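Local structure of caspase-3 (6WI4) at residues Q60-R66 with Y97-M103; A82-L88 with P122-Q128; E134-G138 with S209-V215. The protein probably acts as a cysteine protease of the caspase family, cleaving protein substrates after aspartate in the apoptotic pathways of coral. One frame throughout, in Å; residues are numbered along the deposited sequence.

Contact 1 of 3, residues Q60-R66 with Y97-M103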
loop_
_atom_site.group_PDB
_atom_site.type_symbol
_atom_site.label_atom_id
_atom_site.label_comp_id
_atom_site.label_asym_id
_atom_site.label_seq_id
_atom_site.Cartn_x
_atom_site.Cartn_y
_atom_site.Cartn_z
ATOM N N GLN A 60 6.117 -12.510 -6.864
ATOM C CA GLN A 60 5.642 -12.350 -8.235
ATOM C C GLN A 60 6.653 -11.593 -9.085
ATOM O O GLN A 60 7.221 -10.592 -8.642
ATOM C CB GLN A 60 4.314 -11.591 -8.246
ATOM C CG GLN A 60 3.227 -12.294 -7.447
ATOM C CD GLN A 60 2.786 -13.587 -8.080
ATOM O OE1 GLN A 60 2.151 -13.588 -9.134
ATOM N NE2 GLN A 60 3.112 -14.711 -7.434
ATOM N N THR A 61 6.861 -12.072 -10.314
ATOM C CA THR A 61 7.667 -11.348 -11.289
ATOM C C THR A 61 6.930 -10.108 -11.777
ATOM O O THR A 61 5.739 -9.917 -11.520
ATOM C CB THR A 61 7.989 -12.233 -12.492
ATOM O OG1 THR A 61 6.765 -12.598 -13.146
ATOM C CG2 THR A 61 8.726 -13.476 -12.064
ATOM N N ARG A 62 7.647 -9.265 -12.528
ATOM C CA ARG A 62 6.997 -8.115 -13.147
ATOM C C ARG A 62 5.859 -8.552 -14.055
ATOM O O ARG A 62 4.781 -7.951 -14.040
ATOM C CB ARG A 62 8.013 -7.296 -13.933
ATOM C CG ARG A 62 9.020 -6.636 -13.033
ATOM C CD ARG A 62 10.065 -5.917 -13.835
ATOM N NE ARG A 62 10.950 -6.834 -14.540
ATOM C CZ ARG A 62 11.984 -6.432 -15.269
ATOM N NH1 ARG A 62 12.255 -5.137 -15.359
ATOM N NH2 ARG A 62 12.744 -7.318 -15.896
ATOM N N ALA A 63 6.078 -9.601 -14.850
ATOM C CA ALA A 63 5.035 -10.052 -15.760
ATOM C C ALA A 63 3.819 -10.548 -14.992
ATOM O O ALA A 63 2.675 -10.307 -15.398
ATOM C CB ALA A 63 5.578 -11.144 -16.677
ATOM N N GLU A 64 4.051 -11.214 -13.862
ATOM C CA GLU A 64 2.940 -11.697 -13.052
ATOM C C GLU A 64 2.199 -10.550 -12.382
ATOM O O GLU A 64 0.968 -10.586 -12.284
ATOM C CB GLU A 64 3.448 -12.695 -12.022
ATOM C CG GLU A 64 3.845 -14.019 -12.678
ATOM C CD GLU A 64 4.597 -14.946 -11.762
ATOM O OE1 GLU A 64 5.302 -14.467 -10.846
ATOM O OE2 GLU A 64 4.501 -16.176 -11.981
ATOM N N ILE A 65 2.925 -9.521 -11.928
ATOM C CA ILE A 65 2.268 -8.341 -11.371
ATOM C C ILE A 65 1.379 -7.696 -12.426
ATOM O O ILE A 65 0.220 -7.351 -12.163
ATOM C CB ILE A 65 3.312 -7.350 -10.817
ATOM C CG1 ILE A 65 4.046 -7.957 -9.622
ATOM C CG2 ILE A 65 2.641 -6.057 -10.394
ATOM C CD1 ILE A 65 5.250 -7.147 -9.177
ATOM N N ARG A 66 1.902 -7.549 -13.647
ATOM C CA ARG A 66 1.109 -6.970 -14.724
ATOM C C ARG A 66 -0.104 -7.840 -15.041
ATOM O O ARG A 66 -1.200 -7.321 -15.289
ATOM C CB ARG A 66 1.979 -6.776 -15.970
ATOM C CG ARG A 66 3.078 -5.720 -15.811
ATOM C CD ARG A 66 3.623 -5.268 -17.161
ATOM N NE ARG A 66 4.541 -4.140 -17.007
ATOM C CZ ARG A 66 5.861 -4.262 -16.949
ATOM N NH1 ARG A 66 6.625 -3.188 -16.798
ATOM N NH2 ARG A 66 6.416 -5.462 -17.046
ATOM N N TYR A 97 9.801 -3.299 -7.325
ATOM C CA TYR A 97 10.460 -4.494 -7.839
ATOM C C TYR A 97 9.484 -5.656 -7.943
ATOM O O TYR A 97 8.825 -6.017 -6.960
ATOM C CB TYR A 97 11.628 -4.909 -6.946
ATOM C CG TYR A 97 12.936 -4.206 -7.229
ATOM C CD1 TYR A 97 13.171 -2.930 -6.754
ATOM C CD2 TYR A 97 13.945 -4.839 -7.940
ATOM C CE1 TYR A 97 14.375 -2.289 -6.996
ATOM C CE2 TYR A 97 15.145 -4.209 -8.189
ATOM C CZ TYR A 97 15.357 -2.939 -7.708
ATOM O OH TYR A 97 16.554 -2.300 -7.951
ATOM N N GLY A 98 9.407 -6.256 -9.129
ATOM C CA GLY A 98 9.057 -7.660 -9.209
ATOM C C GLY A 98 10.245 -8.492 -8.752
ATOM O O GLY A 98 11.331 -7.977 -8.487
ATOM N N THR A 99 10.059 -9.809 -8.667
ATOM C CA THR A 99 11.197 -10.628 -8.264
ATOM C C THR A 99 12.339 -10.553 -9.262
ATOM O O THR A 99 13.484 -10.832 -8.895
ATOM C CB THR A 99 10.790 -12.088 -8.084
ATOM O OG1 THR A 99 10.125 -12.540 -9.264
ATOM C CG2 THR A 99 9.866 -12.237 -6.890
ATOM N N ASP A 100 12.059 -10.158 -10.505
ATOM C CA ASP A 100 13.061 -10.170 -11.558
ATOM C C ASP A 100 13.584 -8.794 -11.946
ATOM O O ASP A 100 14.523 -8.724 -12.748
ATOM C CB ASP A 100 12.504 -10.861 -12.815
ATOM C CG ASP A 100 11.281 -10.163 -13.372
ATOM O OD1 ASP A 100 10.453 -9.684 -12.575
ATOM O OD2 ASP A 100 11.144 -10.075 -14.612
ATOM N N GLY A 101 13.021 -7.711 -11.426
ATOM C CA GLY A 101 13.472 -6.389 -11.820
ATOM C C GLY A 101 12.423 -5.332 -11.528
ATOM O O GLY A 101 11.399 -5.597 -10.899
ATOM N N THR A 102 12.689 -4.133 -12.037
ATOM C CA THR A 102 11.907 -2.955 -11.693
ATOM C C THR A 102 10.813 -2.682 -12.715
ATOM O O THR A 102 10.931 -3.013 -13.899
ATOM C CB THR A 102 12.795 -1.712 -11.577
ATOM O OG1 THR A 102 13.455 -1.477 -12.830
ATOM C CG2 THR A 102 13.827 -1.889 -10.494
ATOM N N MET A 103 9.744 -2.052 -12.241
ATOM C CA MET A 103 8.715 -1.508 -13.108
ATOM C C MET A 103 8.216 -0.204 -12.511
ATOM O O MET A 103 8.281 0.008 -11.299
ATOM C CB MET A 103 7.548 -2.484 -13.306
ATOM C CG MET A 103 6.987 -3.032 -12.018
ATOM S SD MET A 103 5.637 -4.205 -12.252
ATOM C CE MET A 103 4.420 -3.157 -13.030
HETATM O O HOH W 1 8.740 -10.534 -15.683
#
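Arg62 and Asp100 meet where the capped N-terminal end of helix 62-73 sits against the turn around Thr99 and Asp100 of the β-hairpin 95-98/101-104. The cap is a capping box: Glu64 N donates to Thr61 OG1 (3.1 Å), and Thr61 N returns a bond to Glu64 OE1 (2.9 Å). Just before it, Thr99 N in the turn donates to Gln60 O at 2.9 Å.

The Asp100 carboxylate reaches across to the helix end with both oxygens. OD1 takes Arg62 N on its syn side at 2.8 Å, in a nearly straight bond (169°). OD2 lies at the edge of the Arg62 guanidinium, with a weak bond to NE at 3.2 Å and a second weak, longer one to NH2. The two flat groups are steeply turned, 76° apart, which explains why this salt bridge is not a flat two-pronged pair. A bend at chi3 (-70°) swings the Arg62 guanidinium over Gly101, whose CA covers one face, and points NH1 at Thr102 O (2.9 Å), close to the guanidinium plane. Ile65 CG2 packs on Met103 SD at 4.0 Å, while Met103 CE lies over a face of the Arg66 guanidinium; Leu108 of helix 105-110 touches both Ile65 and Met103.

A water relays Asp100 OD2 to Ala63 N, and the carboxylate is therefore linked to two consecutive amides of the first helical turn as well as to a guanidinium. Such surroundings would be expected to stabilise its negative charge and fix its rotation.

Contact 2 of 3, residues A82-L88 with P122-Q128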
loop_
_atom_site.group_PDB
_atom_site.type_symbol
_atom_site.label_atom_id
_atom_site.label_comp_id
_atom_site.label_asym_id
_atom_site.label_seq_id
_atom_site.Cartn_x
_atom_site.Cartn_y
_atom_site.Cartn_z
ATOM N N ALA A 82 -15.562 -0.306 -4.059
ATOM C CA ALA A 82 -14.197 0.179 -3.881
ATOM C C ALA A 82 -13.232 -0.893 -4.365
ATOM O O ALA A 82 -13.625 -2.033 -4.613
ATOM C CB ALA A 82 -13.931 0.536 -2.416
ATOM N N PHE A 83 -11.952 -0.522 -4.474
ATOM C CA PHE A 83 -10.894 -1.452 -4.868
ATOM C C PHE A 83 -9.639 -1.131 -4.078
ATOM O O PHE A 83 -9.318 0.043 -3.888
ATOM C CB PHE A 83 -10.596 -1.368 -6.373
ATOM C CG PHE A 83 -9.418 -2.201 -6.815
ATOM C CD1 PHE A 83 -9.504 -3.585 -6.834
ATOM C CD2 PHE A 83 -8.237 -1.600 -7.224
ATOM C CE1 PHE A 83 -8.416 -4.356 -7.237
ATOM C CE2 PHE A 83 -7.149 -2.362 -7.627
ATOM C CZ PHE A 83 -7.244 -3.747 -7.634
ATOM N N ILE A 84 -8.925 -2.170 -3.638
ATOM C CA ILE A 84 -7.671 -2.018 -2.900
ATOM C C ILE A 84 -6.577 -2.795 -3.614
ATOM O O ILE A 84 -6.779 -3.961 -3.971
ATOM C CB ILE A 84 -7.807 -2.511 -1.450
ATOM C CG1 ILE A 84 -8.675 -1.545 -0.649
ATOM C CG2 ILE A 84 -6.421 -2.717 -0.805
ATOM C CD1 ILE A 84 -8.950 -2.018 0.776
ATOM N N PHE A 85 -5.415 -2.162 -3.787
ATOM C CA PHE A 85 -4.208 -2.819 -4.275
ATOM C C PHE A 85 -3.066 -2.503 -3.319
ATOM O O PHE A 85 -2.841 -1.337 -2.992
ATOM C CB PHE A 85 -3.855 -2.348 -5.691
ATOM C CG PHE A 85 -2.594 -2.945 -6.235
ATOM C CD1 PHE A 85 -1.355 -2.379 -5.948
ATOM C CD2 PHE A 85 -2.645 -4.049 -7.062
ATOM C CE1 PHE A 85 -0.195 -2.924 -6.449
ATOM C CE2 PHE A 85 -1.475 -4.600 -7.573
ATOM C CZ PHE A 85 -0.258 -4.028 -7.272
ATOM N N SER A 86 -2.333 -3.524 -2.885
ATOM C CA SER A 86 -1.215 -3.284 -1.980
ATOM C C SER A 86 -0.033 -4.135 -2.410
ATOM O O SER A 86 -0.199 -5.251 -2.904
ATOM C CB SER A 86 -1.596 -3.577 -0.516
ATOM O OG SER A 86 -1.913 -4.957 -0.327
ATOM N N ILE A 87 1.167 -3.598 -2.235
ATOM C CA ILE A 87 2.359 -4.348 -2.598
ATOM C C ILE A 87 3.450 -4.087 -1.574
ATOM O O ILE A 87 3.633 -2.960 -1.105
ATOM C CB ILE A 87 2.825 -4.031 -4.037
ATOM C CG1 ILE A 87 3.972 -4.969 -4.434
ATOM C CG2 ILE A 87 3.182 -2.562 -4.186
ATOM C CD1 ILE A 87 4.192 -5.056 -5.953
ATOM N N LEU A 88 4.148 -5.157 -1.211
ATOM C CA LEU A 88 5.218 -5.164 -0.223
ATOM C C LEU A 88 6.456 -5.676 -0.943
ATOM O O LEU A 88 6.512 -6.855 -1.308
ATOM C CB LEU A 88 4.845 -6.066 0.958
ATOM C CG LEU A 88 3.389 -6.028 1.429
ATOM C CD1 LEU A 88 3.145 -7.183 2.405
ATOM C CD2 LEU A 88 3.083 -4.690 2.098
ATOM N N PRO A 122 -13.703 4.671 -4.920
ATOM C CA PRO A 122 -12.342 4.811 -4.386
ATOM C C PRO A 122 -11.441 3.668 -4.823
ATOM O O PRO A 122 -11.806 2.490 -4.743
ATOM C CB PRO A 122 -12.548 4.836 -2.868
ATOM C CG PRO A 122 -13.935 4.348 -2.635
ATOM C CD PRO A 122 -14.727 4.626 -3.863
ATOM N N LYS A 123 -10.254 4.038 -5.291
ATOM C CA LYS A 123 -9.215 3.107 -5.719
ATOM C C LYS A 123 -8.013 3.372 -4.837
ATOM O O LYS A 123 -7.334 4.391 -5.005
ATOM C CB LYS A 123 -8.886 3.303 -7.197
ATOM C CG LYS A 123 -10.108 3.069 -8.106
ATOM C CD LYS A 123 -9.923 3.654 -9.494
ATOM C CE LYS A 123 -10.391 5.115 -9.596
ATOM N NZ LYS A 123 -11.881 5.248 -9.639
ATOM N N MET A 124 -7.771 2.475 -3.891
ATOM C CA MET A 124 -6.765 2.669 -2.853
ATOM C C MET A 124 -5.532 1.842 -3.168
ATOM O O MET A 124 -5.637 0.635 -3.395
ATOM C CB MET A 124 -7.318 2.266 -1.490
ATOM C CG MET A 124 -8.497 3.098 -1.029
ATOM S SD MET A 124 -9.363 2.308 0.338
ATOM C CE MET A 124 -10.662 1.462 -0.568
ATOM N N PHE A 125 -4.366 2.478 -3.139
ATOM C CA PHE A 125 -3.095 1.794 -3.335
ATOM C C PHE A 125 -2.230 1.987 -2.098
ATOM O O PHE A 125 -2.083 3.115 -1.616
ATOM C CB PHE A 125 -2.391 2.332 -4.580
ATOM C CG PHE A 125 -3.044 1.915 -5.848
ATOM C CD1 PHE A 125 -4.240 2.483 -6.246
ATOM C CD2 PHE A 125 -2.488 0.919 -6.629
ATOM C CE1 PHE A 125 -4.862 2.077 -7.415
ATOM C CE2 PHE A 125 -3.105 0.510 -7.788
ATOM C CZ PHE A 125 -4.293 1.095 -8.182
ATOM N N PHE A 126 -1.683 0.892 -1.572
ATOM C CA PHE A 126 -0.799 0.925 -0.413
ATOM C C PHE A 126 0.557 0.365 -0.807
ATOM O O PHE A 126 0.634 -0.725 -1.382
ATOM C CB PHE A 126 -1.361 0.106 0.753
ATOM C CG PHE A 126 -2.719 0.541 1.213
ATOM C CD1 PHE A 126 -3.865 0.045 0.612
ATOM C CD2 PHE A 126 -2.848 1.422 2.280
ATOM C CE1 PHE A 126 -5.123 0.437 1.045
ATOM C CE2 PHE A 126 -4.107 1.823 2.713
ATOM C CZ PHE A 126 -5.242 1.323 2.098
ATOM N N PHE A 127 1.625 1.081 -0.468
ATOM C CA PHE A 127 2.975 0.681 -0.852
ATOM C C PHE A 127 3.858 0.587 0.377
ATOM O O PHE A 127 4.015 1.577 1.101
ATOM C CB PHE A 127 3.601 1.685 -1.821
ATOM C CG PHE A 127 2.842 1.876 -3.084
ATOM C CD1 PHE A 127 3.004 1.000 -4.138
ATOM C CD2 PHE A 127 1.966 2.932 -3.231
ATOM C CE1 PHE A 127 2.287 1.171 -5.318
ATOM C CE2 PHE A 127 1.260 3.121 -4.420
ATOM C CZ PHE A 127 1.425 2.237 -5.460
ATOM N N GLN A 128 4.479 -0.576 0.589
ATOM C CA GLN A 128 5.607 -0.707 1.501
ATOM C C GLN A 128 6.805 -1.076 0.630
ATOM O O GLN A 128 6.914 -2.213 0.165
ATOM C CB GLN A 128 5.353 -1.749 2.585
ATOM C CG GLN A 128 6.601 -2.106 3.401
ATOM C CD GLN A 128 7.257 -0.895 4.049
ATOM O OE1 GLN A 128 6.581 -0.031 4.617
ATOM N NE2 GLN A 128 8.584 -0.835 3.979
#
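Met124 and Ile84 are paired neighbours on two parallel strands, 83-88 and 123-128, in the middle of the six-stranded caspase sheet. Going outward along Met124, CB sits beside Phe83 O, SD comes within 4.0 Å of Ile84 CG1, and a bend at chi3 (-96°) turns CE toward the neighbouring strand. There the methyl meets Ile84 CG1 at 3.6 Å and Ala82 CB at 3.9 Å. On the same face, Ile84 CG2 touches the edge of the Phe126 ring at CE1, and Leu88 CD2 lies against Gln128 CB (3.7 Å). Helices 36-49 and 168-180 cover this side, where Ser86 OG bonds to Val15 O of the next strand.

The other face carries aromatic packing. Phe85 has CG anti to its backbone N (chi1 178°), whereas Phe125 has CG beside its own N, and the rings come together obliquely, with CD1 of Phe85 3.6 Å from CD2 of Phe125 and planes at 38°. Further along, Ile87 CG2 meets Phe127 CD1 at 3.6 Å; the Phe127 ring in turn stacks with Tyr151.

Between the faces runs an unbroken parallel ladder of six backbone hydrogen bonds, from Phe83 N to Pro122 O (3.0 Å) through to Gln128 N to Ile87 O (3.0 Å). Beyond its CB, Gln128 turns away from Leu88; its NE2 binds an acidic side chain of the bound peptide, as expected of the P1 aspartate pocket in caspases. The chemistry thus changes at the C-terminal end of these strands: a largely apolar interior, with alternate amides of each strand paired by this ladder, gives way to a polar group presented to the ligand.

Contact 3 of 3, residues E134-G138 with S209-V215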
loop_
_atom_site.group_PDB
_atom_site.type_symbol
_atom_site.label_atom_id
_atom_site.label_comp_id
_atom_site.label_asym_id
_atom_site.label_seq_id
_atom_site.Cartn_x
_atom_site.Cartn_y
_atom_site.Cartn_z
ATOM N N GLU A 134 18.204 7.373 0.387
ATOM C CA GLU A 134 18.665 8.268 1.437
ATOM C C GLU A 134 18.024 7.903 2.771
ATOM O O GLU A 134 16.864 7.480 2.831
ATOM C CB GLU A 134 18.344 9.734 1.113
ATOM C CG GLU A 134 18.926 10.227 -0.203
ATOM C CD GLU A 134 20.441 10.309 -0.178
ATOM O OE1 GLU A 134 21.006 10.545 0.912
ATOM O OE2 GLU A 134 21.065 10.135 -1.248
ATOM N N TYR A 135 18.795 8.081 3.840
ATOM C CA TYR A 135 18.290 8.029 5.203
ATOM C C TYR A 135 17.727 9.387 5.625
ATOM O O TYR A 135 18.110 10.438 5.098
ATOM C CB TYR A 135 19.397 7.617 6.187
ATOM C CG TYR A 135 19.995 6.249 5.966
ATOM C CD1 TYR A 135 19.284 5.097 6.288
ATOM C CD2 TYR A 135 21.287 6.103 5.467
ATOM C CE1 TYR A 135 19.833 3.842 6.100
ATOM C CE2 TYR A 135 21.841 4.845 5.272
ATOM C CZ TYR A 135 21.113 3.717 5.592
ATOM O OH TYR A 135 21.657 2.461 5.400
ATOM N N MET A 136 16.821 9.354 6.604
ATOM C CA MET A 136 16.261 10.547 7.229
ATOM C C MET A 136 16.890 10.733 8.607
ATOM O O MET A 136 16.941 9.785 9.391
ATOM C CB MET A 136 14.745 10.421 7.369
ATOM C CG MET A 136 13.954 11.471 6.645
ATOM S SD MET A 136 12.179 11.224 6.832
ATOM C CE MET A 136 11.757 10.614 5.198
ATOM N N ASP A 137 17.321 11.956 8.914
ATOM C CA ASP A 137 18.094 12.178 10.132
ATOM C C ASP A 137 17.235 12.625 11.311
ATOM O O ASP A 137 16.118 13.126 11.159
ATOM C CB ASP A 137 19.195 13.215 9.895
ATOM C CG ASP A 137 20.342 12.668 9.071
ATOM O OD1 ASP A 137 20.624 11.457 9.180
ATOM O OD2 ASP A 137 20.963 13.446 8.318
ATOM N N GLY A 138 17.797 12.458 12.505
ATOM C CA GLY A 138 17.153 12.905 13.723
ATOM C C GLY A 138 16.834 11.790 14.696
ATOM O O GLY A 138 15.983 11.949 15.569
ATOM N N SER A 209 23.673 3.463 9.572
ATOM C CA SER A 209 22.231 3.263 9.398
ATOM C C SER A 209 21.421 3.372 10.679
ATOM O O SER A 209 20.196 3.201 10.637
ATOM C CB SER A 209 21.972 1.891 8.767
ATOM O OG SER A 209 22.355 0.868 9.682
ATOM N N ASP A 210 22.052 3.644 11.810
ATOM C CA ASP A 210 21.389 3.601 13.102
ATOM C C ASP A 210 20.718 4.927 13.440
ATOM O O ASP A 210 21.167 6.005 13.038
ATOM C CB ASP A 210 22.400 3.243 14.188
ATOM C CG ASP A 210 21.742 2.845 15.485
ATOM O OD1 ASP A 210 21.085 1.790 15.516
ATOM O OD2 ASP A 210 21.887 3.595 16.472
ATOM N N SER A 211 19.617 4.827 14.188
ATOM C CA SER A 211 18.859 5.978 14.678
ATOM C C SER A 211 18.331 6.855 13.553
ATOM O O SER A 211 18.237 8.074 13.697
ATOM C CB SER A 211 19.681 6.821 15.663
ATOM O OG SER A 211 20.025 6.031 16.786
ATOM N N LYS A 212 17.956 6.248 12.435
ATOM C CA LYS A 212 17.406 6.982 11.303
ATOM C C LYS A 212 15.885 6.950 11.369
ATOM O O LYS A 212 15.291 6.162 12.106
ATOM C CB LYS A 212 17.909 6.422 9.968
ATOM C CG LYS A 212 19.438 6.388 9.864
ATOM C CD LYS A 212 20.052 7.777 10.009
ATOM C CE LYS A 212 21.535 7.708 9.662
ATOM N NZ LYS A 212 22.198 9.040 9.666
ATOM N N ARG A 213 15.262 7.844 10.611
ATOM C CA ARG A 213 13.863 8.209 10.823
ATOM C C ARG A 213 13.037 7.925 9.570
ATOM O O ARG A 213 13.561 7.535 8.524
ATOM C CB ARG A 213 13.755 9.686 11.213
ATOM C CG ARG A 213 14.786 10.118 12.264
ATOM C CD ARG A 213 14.595 9.382 13.589
ATOM N NE ARG A 213 13.251 9.579 14.102
ATOM C CZ ARG A 213 12.823 10.677 14.717
ATOM N NH1 ARG A 213 11.559 10.756 15.101
ATOM N NH2 ARG A 213 13.649 11.694 14.957
ATOM N N GLN A 214 11.728 8.148 9.686
ATOM C CA GLN A 214 10.832 7.946 8.555
ATOM C C GLN A 214 9.584 8.802 8.713
ATOM O O GLN A 214 9.145 9.095 9.825
ATOM C CB GLN A 214 10.450 6.469 8.423
ATOM C CG GLN A 214 9.743 6.103 7.130
ATOM C CD GLN A 214 9.675 4.604 6.954
ATOM O OE1 GLN A 214 10.653 3.898 7.213
ATOM N NE2 GLN A 214 8.516 4.101 6.525
ATOM N N VAL A 215 9.024 9.195 7.565
ATOM C CA VAL A 215 7.786 9.956 7.447
ATOM C C VAL A 215 7.010 9.294 6.325
ATOM O O VAL A 215 7.584 9.041 5.264
ATOM C CB VAL A 215 8.080 11.431 7.097
ATOM C CG1 VAL A 215 6.835 12.176 6.714
ATOM C CG2 VAL A 215 8.792 12.125 8.254
HETATM O O HOH W 2 15.761 6.743 7.319
HETATM O O HOH W 3 19.255 10.494 12.842
#
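Two irregular segments of the chain, their end-to-end directions 78° apart, meet at Met136 and Arg213. One direct backbone bond joins them, from Arg213 N to Met136 O, 2.8 Å long but bent (145°). A water links further backbone groups, accepting from Met136 N and donating to Arg213 O.

Lys212 touches two residues of 134-138 through its side chain. CG, set anti to the carbonyl carbon by chi1 (-56°), lies 3.8 Å from Tyr135 CD1; the kink at chi2 then turns the rest of the chain toward Asp137, where NZ forms a salt bridge with OD1 at 2.9 Å. The ammonium meets that oxygen nearly along its C-O axis, and the two side chains run side by side in the same direction. Met136, modelled in two conformers, packs its SD on Val215 CG2 (3.8 Å) in the one described.

These segments correspond to the loops usually called L2 and L4, which border the substrate groove in caspases. Here Tyr135 packs on an apolar side chain of the bound peptide and also meets the ring of Tyr158. Its far end rests on Ser209: CA lies over one ring face, and CB is 3.4 Å from Tyr135 OH.

Arg213 CG lies 3.5 Å from Asp137 O, and bends at chi2 and chi3 then bring the guanidinium edge to the Gly138 carbonyl. The modelled NH2 to Gly138 O separation there is too short to be trusted in detail, whereas NE has a hydrogen bond to Tyr200 O. Gln214 turns away from 134-138 and bonds through its amide to Ser152 O and Trp160 N.

Overall arrangement
Coming from the N terminus, the chain enters helix 62-73 at 60-66, and contact 1 closes its loop when the hairpin 97-103 returns to that helix end. Strand segment 82-88 lies within this loop, but its partner 122-128 comes after it, so contacts 1 and 2 cross along the sequence. They also touch in space, where Ile65 CD1 packs on Ile87 CD1 at 4.0 Å. Contact 3 follows in series and closes a longer loop, joining the chain that leaves strand 123-128 to the approach to strand 217-220. Its nearest atoms are about 5 Å from contact 2 and about 13 Å from contact 1. Together the three tie helix and hairpin, central sheet, and substrate-side loops.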